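Local coordinates for glycine betaine/carnitine/choline ABC transporter%2C ATP-binding protein%2C putative (Staphylococcus aureus, PDB 5IIP), which probably serves as the ATP-binding subunit of the OpuC osmolyte uptake system, which c-di-AMP inhibits, and carries the tandem CBS domains modelled here, at residues G39-I47 and L137-N145; L77-D85 and R97-T106. All coordinates share one frame; numbering follows the deposited sequence.

Contact 1. Residues G39-I47 and L137-N145; sequences GVMIKPITI and LVGLITRAN
Between two CBS motifs, a single antiparallel bridge pairs Ile42, in the lead-in to strand 46-48, with Leu140, in strand 137-142. It is a hydrogen-bonded pair: Ile42 N gives a nearly straight bond to Leu140 O (3.0 Å, 168° at the hydrogen), and Leu140 N returns one to Ile42 O at 2.8 Å. Met41 loses the most surface to the contact. Its CG is wedged between the backbone N and carbonyl carbon (chi1 75°), and the chain beyond runs extended, so that it follows the opposing strand backward: CB packs 3.7 Å from Ile141 CG2, SD lies 3.8 Å from Gly139 CA, and the Met41 and Val138 side chains cross at about a right angle, CE 4.2 Å from CG2. Gly139, with no side chain, leaves room for the sulfur. It is one half of a classic beta bulge in which Val138 and Gly139 both face Val130 of the adjacent strand within the second CBS motif. The Pro44 ring takes over further along, its CG 3.9 Å from Leu137 CD1 as the two side chains slide past each other in opposite directions, while its CB meets Leu140 CB at 4.2 Å. Thr46 and Leu137 approach tip to tip, methyl to methyl, with CG2 and CD2 3.6 Å apart. At the far end of strand 137-142, Thr142 OG1 accepts from Asn145 N and N-caps helix 143-153.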
# COMPACT_ATOMS: atom_id res chain seq x y z
N GLY D 39 -19.59 -10.26 0.81
CA GLY D 39 -20.41 -11.43 1.05
C GLY D 39 -19.62 -12.73 1.08
O GLY D 39 -20.11 -13.74 1.52
N VAL D 40 -18.39 -12.68 0.60
CA VAL D 40 -17.47 -13.81 0.61
C VAL D 40 -16.28 -13.62 1.56
O VAL D 40 -15.35 -14.40 1.61
N MET D 41 -16.35 -12.54 2.29
CA MET D 41 -15.33 -12.14 3.23
C MET D 41 -15.34 -12.86 4.53
O MET D 41 -16.27 -13.55 4.87
CB MET D 41 -15.48 -10.67 3.53
CG MET D 41 -16.64 -10.33 4.44
SD MET D 41 -17.18 -8.65 4.34
CE MET D 41 -18.35 -8.65 5.67
N ILE D 42 -14.28 -12.65 5.28
CA ILE D 42 -14.13 -13.23 6.57
C ILE D 42 -13.75 -12.16 7.55
O ILE D 42 -13.39 -11.09 7.18
CB ILE D 42 -13.06 -14.28 6.55
CG1 ILE D 42 -11.82 -13.69 5.99
CG2 ILE D 42 -13.51 -15.42 5.71
CD1 ILE D 42 -10.60 -14.44 6.41
N LYS D 43 -13.85 -12.46 8.83
CA LYS D 43 -13.52 -11.50 9.84
C LYS D 43 -12.04 -11.22 9.98
O LYS D 43 -11.22 -12.11 9.96
CB LYS D 43 -14.07 -11.93 11.18
CG LYS D 43 -15.44 -11.41 11.44
CD LYS D 43 -15.88 -11.78 12.82
CE LYS D 43 -14.91 -11.29 13.85
NZ LYS D 43 -15.62 -10.62 14.96
N PRO D 44 -11.68 -9.96 10.17
CA PRO D 44 -10.29 -9.59 10.34
C PRO D 44 -9.81 -9.54 11.76
O PRO D 44 -10.56 -9.38 12.66
CB PRO D 44 -10.23 -8.20 9.74
CG PRO D 44 -11.60 -7.76 9.57
CD PRO D 44 -12.54 -8.79 10.03
N ILE D 45 -8.51 -9.66 11.90
CA ILE D 45 -7.84 -9.60 13.17
C ILE D 45 -7.33 -8.20 13.31
O ILE D 45 -6.69 -7.70 12.42
CB ILE D 45 -6.66 -10.55 13.21
CG1 ILE D 45 -7.13 -11.95 12.91
CG2 ILE D 45 -5.95 -10.48 14.54
CD1 ILE D 45 -7.93 -12.57 14.02
N THR D 46 -7.60 -7.57 14.43
CA THR D 46 -7.24 -6.21 14.60
C THR D 46 -6.50 -5.93 15.84
O THR D 46 -6.36 -6.77 16.68
CB THR D 46 -8.47 -5.32 14.61
OG1 THR D 46 -9.30 -5.65 15.70
CG2 THR D 46 -9.23 -5.50 13.40
N ILE D 47 -6.02 -4.70 15.89
CA ILE D 47 -5.33 -4.18 17.02
C ILE D 47 -5.69 -2.72 17.15
O ILE D 47 -5.81 -2.05 16.17
CB ILE D 47 -3.81 -4.36 16.93
CG1 ILE D 47 -3.20 -4.18 18.29
CG2 ILE D 47 -3.18 -3.38 15.97
CD1 ILE D 47 -1.74 -4.44 18.35
N LEU D 137 -13.92 -0.79 9.22
CA LEU D 137 -13.52 -2.13 8.86
C LEU D 137 -14.49 -3.17 9.31
O LEU D 137 -14.70 -3.37 10.47
CB LEU D 137 -12.17 -2.44 9.49
CG LEU D 137 -11.65 -3.85 9.43
CD1 LEU D 137 -11.22 -4.23 8.05
CD2 LEU D 137 -10.48 -3.97 10.34
N VAL D 138 -15.10 -3.83 8.35
CA VAL D 138 -16.07 -4.83 8.66
C VAL D 138 -15.69 -6.23 8.20
O VAL D 138 -16.20 -7.20 8.69
CB VAL D 138 -17.36 -4.44 8.02
CG1 VAL D 138 -17.15 -4.32 6.55
CG2 VAL D 138 -18.43 -5.45 8.33
N GLY D 139 -14.79 -6.32 7.24
CA GLY D 139 -14.39 -7.59 6.72
C GLY D 139 -13.08 -7.65 5.99
O GLY D 139 -12.46 -6.67 5.75
N LEU D 140 -12.69 -8.85 5.62
CA LEU D 140 -11.47 -9.07 4.88
C LEU D 140 -11.57 -10.07 3.75
O LEU D 140 -12.12 -11.14 3.91
CB LEU D 140 -10.39 -9.56 5.82
CG LEU D 140 -9.06 -9.85 5.17
CD1 LEU D 140 -8.45 -8.54 4.78
CD2 LEU D 140 -8.14 -10.60 6.09
N ILE D 141 -10.98 -9.74 2.62
CA ILE D 141 -10.93 -10.68 1.54
C ILE D 141 -9.48 -10.91 1.18
O ILE D 141 -8.77 -10.01 0.94
CB ILE D 141 -11.75 -10.25 0.34
CG1 ILE D 141 -11.11 -9.11 -0.37
CG2 ILE D 141 -13.13 -9.84 0.78
CD1 ILE D 141 -11.97 -8.53 -1.46
N THR D 142 -9.06 -12.14 1.17
CA THR D 142 -7.69 -12.46 0.85
C THR D 142 -7.55 -12.84 -0.60
O THR D 142 -8.48 -13.26 -1.21
CB THR D 142 -7.18 -13.62 1.70
OG1 THR D 142 -7.89 -14.79 1.38
CG2 THR D 142 -7.38 -13.35 3.13
N ARG D 143 -6.37 -12.68 -1.14
CA ARG D 143 -6.12 -13.06 -2.49
C ARG D 143 -6.27 -14.56 -2.64
O ARG D 143 -6.71 -15.04 -3.64
CB ARG D 143 -4.75 -12.61 -2.94
CG ARG D 143 -4.54 -12.78 -4.42
CD ARG D 143 -3.19 -12.28 -4.86
NE ARG D 143 -2.98 -12.51 -6.25
CZ ARG D 143 -2.74 -13.69 -6.76
NH1 ARG D 143 -2.69 -14.75 -6.00
NH2 ARG D 143 -2.57 -13.81 -8.03
N ALA D 144 -5.90 -15.29 -1.61
CA ALA D 144 -5.97 -16.73 -1.63
C ALA D 144 -7.35 -17.21 -1.75
O ALA D 144 -7.62 -18.17 -2.42
CB ALA D 144 -5.33 -17.32 -0.42
N ASN D 145 -8.25 -16.54 -1.08
CA ASN D 145 -9.64 -16.90 -1.14
C ASN D 145 -10.30 -16.68 -2.49
O ASN D 145 -11.13 -17.42 -2.89
CB ASN D 145 -10.41 -16.21 -0.05
CG ASN D 145 -10.13 -16.79 1.28
OD1 ASN D 145 -9.79 -17.94 1.38
ND2 ASN D 145 -10.24 -15.99 2.29

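Contact 2. Residues L77-D85 and R97-T106; sequences LLGFLDIED and RDTMQQHIYT
Leu78, Met100 and Phe80 carry much of this contact, in which the chain leading to strand 107-108 runs back along strand 77-82 of the first CBS motif. Met100 is extended beyond CG and lays its sulfur against the backbone, SD 3.8 Å from Gly79 CA, while CE comes within 4.4 Å of Leu78 CB. Side-chain-less Gly79 makes way for it; Leu78 and Gly79 form a classic beta bulge, both facing Val70. The CD1 methyl of Leu78 also approaches the Arg97 guanidinium obliquely, 4.1 Å from NH2. Phe80 pairs with Gln101 in one antiparallel bridge: Gln101 N donates to Phe80 O at 3.2 Å, in the carbonyl plane and almost straight (173°), whereas the bond from Phe80 N to Gln101 O is weak. With chi1 at 179°, the Phe80 ring is carried away from the 97-106 chain, and CB is what meets Ile104 CD1, at 4.1 Å. That same methyl reaches Leu77 CD2 tip to tip. Asp85, in helix 83-90, forms a salt bridge with Arg123 of the second subunit. Beyond the pair, the Phe80 ring meets Phe69 of strand 67-71, and Ile104 rests on Pro129 of strand 127-131.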
# COMPACT_ATOMS: atom_id res chain seq x y z
N LEU D 77 -10.48 2.22 9.86
CA LEU D 77 -9.25 1.62 9.43
C LEU D 77 -8.19 2.66 9.30
O LEU D 77 -8.35 3.63 8.64
CB LEU D 77 -9.44 0.93 8.11
CG LEU D 77 -8.23 0.25 7.54
CD1 LEU D 77 -7.90 -0.98 8.32
CD2 LEU D 77 -8.48 -0.12 6.12
N LEU D 78 -7.08 2.41 9.96
CA LEU D 78 -5.99 3.31 9.92
C LEU D 78 -4.74 2.72 9.36
O LEU D 78 -3.93 3.42 8.85
CB LEU D 78 -5.68 3.81 11.32
CG LEU D 78 -6.75 4.38 12.21
CD1 LEU D 78 -6.13 4.78 13.50
CD2 LEU D 78 -7.44 5.57 11.63
N GLY D 79 -4.56 1.43 9.51
CA GLY D 79 -3.34 0.83 9.06
C GLY D 79 -3.27 -0.65 8.88
O GLY D 79 -4.18 -1.36 9.13
N PHE D 80 -2.11 -1.08 8.46
CA PHE D 80 -1.83 -2.46 8.21
C PHE D 80 -0.46 -2.89 8.71
O PHE D 80 0.49 -2.16 8.58
CB PHE D 80 -1.96 -2.68 6.71
CG PHE D 80 -1.69 -4.06 6.26
CD1 PHE D 80 -2.69 -4.97 6.22
CD2 PHE D 80 -0.45 -4.43 5.86
CE1 PHE D 80 -2.46 -6.24 5.80
CE2 PHE D 80 -0.21 -5.70 5.44
CZ PHE D 80 -1.21 -6.61 5.41
N LEU D 81 -0.38 -4.07 9.29
CA LEU D 81 0.88 -4.61 9.76
C LEU D 81 1.10 -6.06 9.39
O LEU D 81 0.22 -6.85 9.49
CB LEU D 81 0.97 -4.52 11.25
CG LEU D 81 0.99 -3.18 11.94
CD1 LEU D 81 0.57 -3.37 13.36
CD2 LEU D 81 2.38 -2.62 11.88
N ASP D 82 2.32 -6.39 9.00
CA ASP D 82 2.71 -7.74 8.64
C ASP D 82 3.99 -8.04 9.36
O ASP D 82 4.53 -7.17 9.94
CB ASP D 82 2.80 -7.97 7.13
CG ASP D 82 3.90 -7.23 6.48
OD1 ASP D 82 4.80 -6.76 7.14
OD2 ASP D 82 3.86 -7.14 5.26
N ILE D 83 4.49 -9.25 9.27
CA ILE D 83 5.68 -9.65 10.01
C ILE D 83 6.91 -8.86 9.73
O ILE D 83 7.59 -8.52 10.66
CB ILE D 83 6.01 -11.12 9.73
CG1 ILE D 83 4.90 -12.01 10.24
CG2 ILE D 83 7.27 -11.57 10.42
CD1 ILE D 83 4.79 -12.05 11.74
N GLU D 84 7.22 -8.58 8.49
CA GLU D 84 8.39 -7.80 8.22
C GLU D 84 8.28 -6.42 8.81
O GLU D 84 9.24 -5.90 9.33
CB GLU D 84 8.66 -7.76 6.72
CG GLU D 84 9.95 -7.11 6.30
CD GLU D 84 11.16 -7.65 6.97
OE1 GLU D 84 11.15 -8.80 7.39
OE2 GLU D 84 12.13 -6.91 7.07
N ASP D 85 7.11 -5.81 8.74
CA ASP D 85 6.95 -4.47 9.27
C ASP D 85 7.24 -4.42 10.73
O ASP D 85 7.87 -3.51 11.20
CB ASP D 85 5.52 -3.99 9.05
CG ASP D 85 5.21 -3.63 7.62
OD1 ASP D 85 6.02 -3.00 6.94
OD2 ASP D 85 4.11 -3.97 7.19
N ARG D 97 2.07 3.35 15.42
CA ARG D 97 1.58 4.25 14.42
C ARG D 97 2.64 4.62 13.41
O ARG D 97 2.34 4.79 12.26
CB ARG D 97 0.95 5.48 15.06
CG ARG D 97 -0.26 5.17 15.94
CD ARG D 97 -0.93 6.40 16.53
NE ARG D 97 -1.71 7.06 15.51
CZ ARG D 97 -3.00 7.19 15.54
NH1 ARG D 97 -3.69 6.77 16.58
NH2 ARG D 97 -3.60 7.78 14.55
N ASP D 98 3.87 4.75 13.84
CA ASP D 98 4.93 5.12 12.94
C ASP D 98 5.38 3.97 12.06
O ASP D 98 6.08 4.18 11.10
CB ASP D 98 6.12 5.74 13.67
CG ASP D 98 5.95 7.22 13.90
OD1 ASP D 98 5.58 7.97 12.99
OD2 ASP D 98 6.20 7.67 15.02
N THR D 99 4.99 2.77 12.43
CA THR D 99 5.38 1.59 11.72
C THR D 99 4.37 1.08 10.75
O THR D 99 4.70 0.42 9.80
CB THR D 99 5.59 0.48 12.71
OG1 THR D 99 6.43 0.96 13.72
CG2 THR D 99 6.22 -0.70 12.08
N MET D 100 3.13 1.37 11.03
CA MET D 100 2.07 0.90 10.19
C MET D 100 2.09 1.53 8.81
O MET D 100 2.61 2.60 8.59
CB MET D 100 0.73 1.08 10.87
CG MET D 100 0.24 2.49 10.98
SD MET D 100 -1.33 2.67 11.75
CE MET D 100 -1.38 4.38 11.89
N GLN D 101 1.53 0.79 7.88
CA GLN D 101 1.46 1.20 6.52
C GLN D 101 0.06 1.72 6.29
O GLN D 101 -0.89 1.05 6.53
CB GLN D 101 1.82 0.03 5.61
CG GLN D 101 3.26 -0.42 5.69
CD GLN D 101 4.24 0.44 4.92
OE1 GLN D 101 3.86 1.37 4.25
NE2 GLN D 101 5.49 0.13 5.02
N GLN D 102 -0.03 2.94 5.84
CA GLN D 102 -1.29 3.58 5.65
C GLN D 102 -1.82 3.63 4.26
O GLN D 102 -2.83 4.21 4.04
CB GLN D 102 -1.23 4.98 6.21
CG GLN D 102 -0.68 5.04 7.61
CD GLN D 102 -0.64 6.41 8.21
OE1 GLN D 102 0.33 6.78 8.81
NE2 GLN D 102 -1.68 7.14 8.08
N HIS D 103 -1.13 3.03 3.30
CA HIS D 103 -1.60 3.04 1.93
C HIS D 103 -2.01 1.67 1.55
O HIS D 103 -1.24 0.82 1.26
CB HIS D 103 -0.52 3.59 1.05
CG HIS D 103 -0.14 4.97 1.42
ND1 HIS D 103 -0.92 6.05 1.11
CD2 HIS D 103 0.90 5.45 2.13
CE1 HIS D 103 -0.36 7.14 1.59
NE2 HIS D 103 0.73 6.80 2.21
N ILE D 104 -3.29 1.49 1.55
CA ILE D 104 -3.87 0.21 1.33
C ILE D 104 -4.97 0.23 0.31
O ILE D 104 -5.64 1.21 0.15
CB ILE D 104 -4.52 -0.28 2.63
CG1 ILE D 104 -3.80 0.19 3.87
CG2 ILE D 104 -4.52 -1.77 2.69
CD1 ILE D 104 -4.61 0.04 5.12
N TYR D 105 -5.14 -0.89 -0.36
CA TYR D 105 -6.19 -1.07 -1.35
C TYR D 105 -7.36 -1.66 -0.62
O TYR D 105 -7.23 -2.65 0.02
CB TYR D 105 -5.70 -1.98 -2.48
CG TYR D 105 -6.75 -2.53 -3.38
CD1 TYR D 105 -7.58 -1.71 -4.07
CD2 TYR D 105 -6.89 -3.85 -3.56
CE1 TYR D 105 -8.55 -2.19 -4.88
CE2 TYR D 105 -7.86 -4.35 -4.38
CZ TYR D 105 -8.68 -3.49 -5.04
OH TYR D 105 -9.63 -3.98 -5.85
N THR D 106 -8.50 -1.02 -0.72
CA THR D 106 -9.68 -1.45 -0.02
C THR D 106 -10.86 -1.46 -0.90
O THR D 106 -10.84 -0.89 -1.94
CB THR D 106 -10.05 -0.50 1.13
OG1 THR D 106 -10.39 0.77 0.60
CG2 THR D 106 -8.94 -0.32 2.03

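Contacts 1 and 2 show how tandem CBS motifs interlock. In each, the chain leading to the first strand of one motif pairs through a single bridge with the last strand of the other, and a methionine sulfur, Met41 or Met100, lies against the glycine of a bulge, Gly139 or Gly79. The matching layout fits the pseudo-twofold symmetry of a Bateman module. The centres of contacts 1 and 2 lie about 15 Å apart, their nearest atoms about 4 Å, and both reach the sheet holding strands 46-48 and 77-82. Contact 1 meets no other subunit, whereas contact 2 reaches the second. CBS modules commonly bind adenine nucleotides between motifs; geometry alone assigns neither contact to a c-di-AMP site.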